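Local coordinates for cellulase (Xanthomonas axonopodis pv. citri, PDB 5HOS), which probably hydrolyses internal beta-1,4-glucosidic bonds of cellulose, as an endo-beta-1,4-glucanase of glycoside hydrolase family 5, at residues A[58-66]-A[318-326]; A[196-204]-A[252-260]. All blocks are in the same frame, centred on the assembly; numbering follows the deposited sequence.

Contact 1: residues A[58-66]-A[318-326]; sequences DEYAYFAGK and VQPDAQGRD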
# COMPACT_ATOMS: atom_id res chain seq x y z
N ASP A 58 -16.03 -10.52 -8.80
CA ASP A 58 -16.83 -9.35 -9.21
C ASP A 58 -16.51 -8.05 -8.45
O ASP A 58 -16.91 -6.97 -8.88
CB ASP A 58 -18.35 -9.65 -9.23
CG ASP A 58 -18.95 -9.89 -7.84
OD1 ASP A 58 -18.24 -9.80 -6.82
OD2 ASP A 58 -20.16 -10.17 -7.78
N GLU A 59 -15.77 -8.14 -7.34
CA GLU A 59 -15.29 -6.95 -6.64
C GLU A 59 -14.30 -6.18 -7.53
O GLU A 59 -14.37 -4.95 -7.64
CB GLU A 59 -14.69 -7.32 -5.29
CG GLU A 59 -15.76 -7.83 -4.31
CD GLU A 59 -15.21 -8.19 -2.94
OE1 GLU A 59 -14.51 -7.35 -2.36
OE2 GLU A 59 -15.47 -9.32 -2.45
N TYR A 60 -13.45 -6.92 -8.24
CA TYR A 60 -12.49 -6.32 -9.17
C TYR A 60 -13.24 -5.67 -10.33
O TYR A 60 -12.97 -4.52 -10.68
CB TYR A 60 -11.49 -7.36 -9.68
CG TYR A 60 -10.70 -8.04 -8.58
CD1 TYR A 60 -11.20 -9.17 -7.93
CD2 TYR A 60 -9.46 -7.56 -8.18
CE1 TYR A 60 -10.49 -9.79 -6.93
CE2 TYR A 60 -8.74 -8.17 -7.17
CZ TYR A 60 -9.26 -9.29 -6.54
OH TYR A 60 -8.56 -9.92 -5.53
N ALA A 61 -14.20 -6.38 -10.91
CA ALA A 61 -15.01 -5.84 -12.00
C ALA A 61 -15.71 -4.53 -11.61
O ALA A 61 -15.73 -3.59 -12.39
CB ALA A 61 -16.02 -6.87 -12.48
N TYR A 62 -16.24 -4.45 -10.39
CA TYR A 62 -16.87 -3.22 -9.91
C TYR A 62 -15.91 -2.03 -9.96
O TYR A 62 -16.24 -0.97 -10.52
CB TYR A 62 -17.43 -3.37 -8.49
CG TYR A 62 -17.89 -2.03 -7.93
CD1 TYR A 62 -19.06 -1.43 -8.39
CD2 TYR A 62 -17.13 -1.34 -6.99
CE1 TYR A 62 -19.47 -0.19 -7.92
CE2 TYR A 62 -17.53 -0.10 -6.51
CZ TYR A 62 -18.70 0.47 -6.97
OH TYR A 62 -19.10 1.70 -6.48
N PHE A 63 -14.73 -2.18 -9.38
CA PHE A 63 -13.78 -1.07 -9.31
C PHE A 63 -13.19 -0.73 -10.67
O PHE A 63 -12.98 0.45 -10.96
CB PHE A 63 -12.73 -1.30 -8.22
CG PHE A 63 -13.31 -1.17 -6.83
CD1 PHE A 63 -13.73 0.08 -6.36
CD2 PHE A 63 -13.51 -2.28 -6.04
CE1 PHE A 63 -14.30 0.21 -5.10
CE2 PHE A 63 -14.08 -2.15 -4.77
CZ PHE A 63 -14.48 -0.90 -4.31
N ALA A 64 -13.01 -1.73 -11.52
CA ALA A 64 -12.62 -1.49 -12.92
C ALA A 64 -13.69 -0.69 -13.65
O ALA A 64 -13.36 0.22 -14.42
CB ALA A 64 -12.35 -2.80 -13.65
N GLY A 65 -14.96 -1.01 -13.40
CA GLY A 65 -16.08 -0.25 -13.98
C GLY A 65 -16.10 1.21 -13.54
O GLY A 65 -16.59 2.08 -14.26
N LYS A 66 -15.54 1.48 -12.36
CA LYS A 66 -15.33 2.86 -11.87
C LYS A 66 -13.99 3.46 -12.31
O LYS A 66 -13.56 4.48 -11.76
CB LYS A 66 -15.45 2.89 -10.34
CG LYS A 66 -16.82 2.49 -9.83
CD LYS A 66 -17.87 3.57 -10.11
CE LYS A 66 -19.21 2.98 -10.45
NZ LYS A 66 -20.16 4.07 -10.80
N VAL A 318 -15.58 2.44 0.67
CA VAL A 318 -16.16 2.67 -0.67
C VAL A 318 -16.65 1.37 -1.31
O VAL A 318 -16.91 1.32 -2.51
CB VAL A 318 -15.22 3.46 -1.61
CG1 VAL A 318 -15.07 4.89 -1.10
CG2 VAL A 318 -13.85 2.80 -1.76
N GLN A 319 -16.82 0.33 -0.50
CA GLN A 319 -17.51 -0.89 -0.93
C GLN A 319 -18.96 -0.51 -1.26
O GLN A 319 -19.60 0.15 -0.43
CB GLN A 319 -17.52 -1.94 0.19
CG GLN A 319 -18.06 -3.31 -0.20
CD GLN A 319 -17.08 -4.10 -1.04
OE1 GLN A 319 -16.00 -3.63 -1.37
NE2 GLN A 319 -17.45 -5.33 -1.37
N PRO A 320 -19.47 -0.93 -2.43
CA PRO A 320 -20.89 -0.63 -2.72
C PRO A 320 -21.82 -1.26 -1.68
O PRO A 320 -21.46 -2.27 -1.06
CB PRO A 320 -21.12 -1.22 -4.12
CG PRO A 320 -19.90 -1.98 -4.48
CD PRO A 320 -18.80 -1.62 -3.54
N ASP A 321 -22.98 -0.65 -1.47
CA ASP A 321 -23.94 -1.14 -0.47
C ASP A 321 -24.67 -2.41 -0.95
O ASP A 321 -24.41 -2.90 -2.06
CB ASP A 321 -24.92 -0.02 -0.04
CG ASP A 321 -25.88 0.42 -1.15
OD1 ASP A 321 -26.08 -0.29 -2.16
OD2 ASP A 321 -26.46 1.52 -1.00
N ALA A 322 -25.59 -2.92 -0.14
CA ALA A 322 -26.36 -4.14 -0.48
C ALA A 322 -27.16 -4.08 -1.79
O ALA A 322 -27.46 -5.13 -2.37
CB ALA A 322 -27.29 -4.50 0.68
N GLN A 323 -27.47 -2.88 -2.27
CA GLN A 323 -28.18 -2.66 -3.54
C GLN A 323 -27.23 -2.45 -4.72
O GLN A 323 -27.69 -2.22 -5.84
CB GLN A 323 -29.07 -1.41 -3.48
CG GLN A 323 -29.60 -0.99 -2.13
CD GLN A 323 -30.86 -1.70 -1.75
OE1 GLN A 323 -31.94 -1.32 -2.20
NE2 GLN A 323 -30.74 -2.72 -0.91
N GLY A 324 -25.92 -2.48 -4.46
CA GLY A 324 -24.92 -2.19 -5.49
C GLY A 324 -24.68 -0.71 -5.78
O GLY A 324 -24.04 -0.39 -6.78
N ARG A 325 -25.17 0.18 -4.91
CA ARG A 325 -25.01 1.63 -5.14
C ARG A 325 -23.65 2.13 -4.67
O ARG A 325 -23.11 1.68 -3.65
CB ARG A 325 -26.12 2.43 -4.46
CG ARG A 325 -27.50 2.18 -5.04
CD ARG A 325 -28.60 2.82 -4.22
NE ARG A 325 -28.67 2.26 -2.86
CZ ARG A 325 -29.61 2.54 -1.96
NH1 ARG A 325 -30.61 3.38 -2.25
NH2 ARG A 325 -29.56 1.96 -0.77
N ASP A 326 -23.10 3.09 -5.42
CA ASP A 326 -21.80 3.69 -5.10
C ASP A 326 -21.86 4.43 -3.78
O ASP A 326 -22.90 5.02 -3.43
CB ASP A 326 -21.39 4.70 -6.17
CG ASP A 326 -21.22 4.08 -7.53
OD1 ASP A 326 -21.20 2.84 -7.65
OD2 ASP A 326 -21.11 4.87 -8.49
O HOH W 1 -14.89 -4.97 -3.17
O HOH W 2 -18.45 2.99 -4.18

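Contact 2: residues A[196-204]-A[252-260]; sequences TGAHSWYST and RLRSFTEWL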
# COMPACT_ATOMS: atom_id res chain seq x y z
N THR A 196 5.37 5.56 7.48
CA THR A 196 5.57 6.09 6.14
C THR A 196 4.62 7.25 5.74
O THR A 196 4.17 7.34 4.60
CB THR A 196 5.69 4.93 5.11
OG1 THR A 196 6.41 5.38 3.94
CG2 THR A 196 4.35 4.29 4.71
N GLY A 197 4.37 8.15 6.70
CA GLY A 197 3.51 9.31 6.46
C GLY A 197 4.20 10.31 5.54
O GLY A 197 5.35 10.64 5.77
N ALA A 198 3.50 10.79 4.51
CA ALA A 198 4.07 11.82 3.64
C ALA A 198 4.39 13.08 4.45
O ALA A 198 5.49 13.61 4.35
CB ALA A 198 3.14 12.15 2.48
N HIS A 199 3.44 13.49 5.29
CA HIS A 199 3.58 14.64 6.19
C HIS A 199 4.75 14.61 7.19
O HIS A 199 5.22 15.67 7.62
CB HIS A 199 2.28 14.82 6.99
CG HIS A 199 2.07 13.76 8.02
ND1 HIS A 199 2.22 14.00 9.37
CD2 HIS A 199 1.77 12.45 7.90
CE1 HIS A 199 2.00 12.88 10.04
NE2 HIS A 199 1.72 11.93 9.17
N SER A 200 5.19 13.41 7.58
CA SER A 200 6.24 13.22 8.59
C SER A 200 7.57 12.74 8.01
O SER A 200 8.40 12.20 8.74
CB SER A 200 5.73 12.23 9.65
OG SER A 200 5.29 11.01 9.06
N TRP A 201 7.79 12.98 6.72
CA TRP A 201 9.00 12.51 6.05
C TRP A 201 10.31 13.02 6.69
O TRP A 201 11.33 12.31 6.65
CB TRP A 201 8.98 12.88 4.56
CG TRP A 201 9.78 11.92 3.73
CD1 TRP A 201 10.93 12.19 3.04
CD2 TRP A 201 9.49 10.54 3.50
NE1 TRP A 201 11.37 11.05 2.40
CE2 TRP A 201 10.50 10.03 2.67
CE3 TRP A 201 8.47 9.69 3.93
CZ2 TRP A 201 10.53 8.68 2.25
CZ3 TRP A 201 8.49 8.35 3.52
CH2 TRP A 201 9.51 7.86 2.68
N TYR A 202 10.27 14.22 7.25
CA TYR A 202 11.41 14.83 7.93
C TYR A 202 11.38 14.68 9.45
O TYR A 202 12.31 15.14 10.12
CB TYR A 202 11.50 16.32 7.58
CG TYR A 202 11.77 16.61 6.13
CD1 TYR A 202 10.73 16.72 5.21
CD2 TYR A 202 13.07 16.79 5.67
CE1 TYR A 202 10.98 17.01 3.88
CE2 TYR A 202 13.33 17.06 4.34
CZ TYR A 202 12.28 17.17 3.45
OH TYR A 202 12.52 17.46 2.13
N SER A 203 10.34 14.04 10.00
CA SER A 203 10.28 13.76 11.44
C SER A 203 11.39 12.79 11.84
O SER A 203 11.86 12.01 11.02
CB SER A 203 8.92 13.18 11.84
OG SER A 203 7.86 14.07 11.54
N THR A 204 11.80 12.85 13.10
CA THR A 204 13.00 12.13 13.55
C THR A 204 12.75 11.13 14.68
O THR A 204 11.87 11.33 15.53
CB THR A 204 14.11 13.08 14.00
OG1 THR A 204 13.60 13.99 14.98
CG2 THR A 204 14.66 13.86 12.82
N ARG A 252 -0.09 18.66 3.17
CA ARG A 252 0.62 17.53 3.77
C ARG A 252 1.40 16.67 2.78
O ARG A 252 2.21 15.85 3.21
CB ARG A 252 -0.34 16.68 4.60
CG ARG A 252 -0.76 17.37 5.88
CD ARG A 252 -1.78 16.56 6.64
NE ARG A 252 -2.16 17.16 7.91
CZ ARG A 252 -3.16 16.73 8.69
NH1 ARG A 252 -3.89 15.68 8.34
NH2 ARG A 252 -3.43 17.36 9.83
N LEU A 253 1.14 16.85 1.48
CA LEU A 253 1.95 16.23 0.42
C LEU A 253 3.09 17.11 -0.09
O LEU A 253 4.02 16.60 -0.72
CB LEU A 253 1.09 15.82 -0.78
CG LEU A 253 0.02 14.73 -0.57
CD1 LEU A 253 -0.55 14.28 -1.91
CD2 LEU A 253 0.56 13.52 0.19
N ARG A 254 3.04 18.42 0.17
CA ARG A 254 3.95 19.35 -0.51
C ARG A 254 5.45 19.08 -0.28
O ARG A 254 6.21 18.97 -1.25
CB ARG A 254 3.60 20.80 -0.18
CG ARG A 254 4.26 21.80 -1.11
CD ARG A 254 3.81 23.23 -0.81
NE ARG A 254 2.43 23.51 -1.23
CZ ARG A 254 2.03 23.67 -2.50
NH1 ARG A 254 2.87 23.55 -3.54
NH2 ARG A 254 0.75 23.93 -2.73
N SER A 255 5.90 19.00 0.97
CA SER A 255 7.34 18.82 1.22
C SER A 255 7.83 17.46 0.73
O SER A 255 8.90 17.36 0.13
CB SER A 255 7.74 19.09 2.68
OG SER A 255 7.14 18.20 3.58
N PHE A 256 7.02 16.42 0.91
CA PHE A 256 7.35 15.09 0.37
C PHE A 256 7.53 15.12 -1.14
O PHE A 256 8.48 14.54 -1.68
CB PHE A 256 6.27 14.07 0.77
CG PHE A 256 6.55 12.67 0.31
CD1 PHE A 256 7.63 11.96 0.81
CD2 PHE A 256 5.74 12.06 -0.64
CE1 PHE A 256 7.90 10.66 0.37
CE2 PHE A 256 5.99 10.76 -1.08
CZ PHE A 256 7.08 10.07 -0.57
N THR A 257 6.64 15.85 -1.82
CA THR A 257 6.69 15.99 -3.27
C THR A 257 8.01 16.62 -3.74
O THR A 257 8.66 16.11 -4.66
CB THR A 257 5.46 16.77 -3.78
OG1 THR A 257 4.27 16.03 -3.43
CG2 THR A 257 5.50 16.95 -5.28
N GLU A 258 8.41 17.72 -3.12
CA GLU A 258 9.68 18.36 -3.49
C GLU A 258 10.90 17.49 -3.10
O GLU A 258 11.92 17.51 -3.79
CB GLU A 258 9.77 19.77 -2.89
CG GLU A 258 10.95 20.59 -3.42
CD GLU A 258 10.98 20.74 -4.93
OE1 GLU A 258 12.10 20.77 -5.50
OE2 GLU A 258 9.89 20.82 -5.55
N TRP A 259 10.78 16.74 -2.00
CA TRP A 259 11.81 15.78 -1.61
C TRP A 259 12.00 14.73 -2.72
O TRP A 259 13.14 14.43 -3.10
CB TRP A 259 11.47 15.08 -0.28
CG TRP A 259 12.54 14.13 0.17
CD1 TRP A 259 13.64 14.41 0.94
CD2 TRP A 259 12.63 12.73 -0.14
NE1 TRP A 259 14.40 13.28 1.13
CE2 TRP A 259 13.80 12.24 0.48
CE3 TRP A 259 11.82 11.85 -0.88
CZ2 TRP A 259 14.19 10.89 0.39
CZ3 TRP A 259 12.22 10.51 -0.97
CH2 TRP A 259 13.39 10.05 -0.34
N LEU A 260 10.89 14.19 -3.24
CA LEU A 260 10.95 13.22 -4.35
C LEU A 260 11.68 13.82 -5.55
O LEU A 260 12.54 13.17 -6.16
CB LEU A 260 9.55 12.76 -4.76
CG LEU A 260 8.76 11.86 -3.81
CD1 LEU A 260 7.35 11.68 -4.35
CD2 LEU A 260 9.41 10.50 -3.63
O HOH W 3 4.92 16.41 2.80
O HOH W 4 7.14 15.83 4.76
O HOH W 5 10.90 19.21 0.75

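Contact 1: residues A[58-66]-A[318-326]
D326 ties the loop to the helix by sharing its two carboxylate oxygens between Y62 and K66. The phenol of Y62 donates from OH to D326 OD1 at 2.7 Å, reaching that oxygen from above the carboxylate plane, 56° out of it. K66, the first residue past the helix, closes a salt bridge of 2.6 Å from NZ to the syn lone pair of D326 OD2; its chain, bent at chi2 and chi3, meets the aspartate head-on. Y62 OH also accepts from a water that donates its other hydrogen to V318 O, so the hydroxyl is held from two directions. A tyrosine suits this place because its ring works as well: with CG anti to the backbone N (chi1 171°), one face of the ring packs against P320, whose CG sits 3.6 Å from the ring centroid in a CH-pi contact, while CG of K66 lies over the opposite face. Earlier in both segments, E59 and Q319 meet through a second water, which donates to E59 OE1 and to Q319 OE1, each at 2.5 Å. Q319 OE1 additionally accepts from G307 N, and E59 OE2 takes A56 N and a salt bridge from R53. F63, apolar and buried, turns its edge to V318 O and packs on strands 29-34 and 298-306. Helix 57-65 is thus joined to the loop after strand 298-306, and S334 of helix 330-341 hydrogen-bonds through OG to K66 O.

Contact 2: residues A[196-204]-A[252-260]
W201 meets two aromatic side chains of the helix in two ways, F256 over a face and W259 through its pyrrole edge. F256 sends CE1 onto the centre of the indole face, 3.5 Å from W201 CD2, an edge-to-face pair with the planes at 69°. W201 in turn drives its pyrrole edge into the face of W259: NE1 stands 3.3 Å from W259 CD2, over the middle of the indole, with planes at 64°. Both F256 and W259 have CG anti to the backbone N (chi1 -178° in each), which sends the two rings out alike from neighbouring turns. Tryptophan suits position 259 because its broad face receives W201 while its own NE1 is bonded to A211 O. Y202 comes in obliquely, its OH 3.5 Å from W259 CD1 near the indole plane; a water links that hydroxyl to S255 O. Toward the start of the helical segment the small methyl of A198 suits the close approach of the backbones: CB touches L253 CD2 at 3.7 Å and packs against F256 CB. Instead of direct hydrogen bonds, waters join the segments here. One donates to R252 O and accepts from F256 N; another donates to A198 O and meets S255 OG. The result is an aromatic cluster packing the loop that follows strand 188-191 against helix 248-262, one of the outer helices of the (beta/alpha)8 barrel of family 5 enzymes.

Both contacts fasten loops to outer helices of one eight-stranded parallel barrel, but in separate sectors: their centres are 32 Å apart and their nearest atoms about 17 Å, without touching. Along the chain contact 2 is nested inside contact 1. The latter brings the first and last beta-alpha units together, helix 57-65 meeting the loop after strand 298-306, where strands 29-34 and 298-306 close the barrel. Contact 2 is more local, bridging across the sixth strand, 224-231: the loop after the fifth meets the helix that precedes the seventh. Contact 1 thus packs together parts from the two ends of the chain, contact 2 neighbouring units.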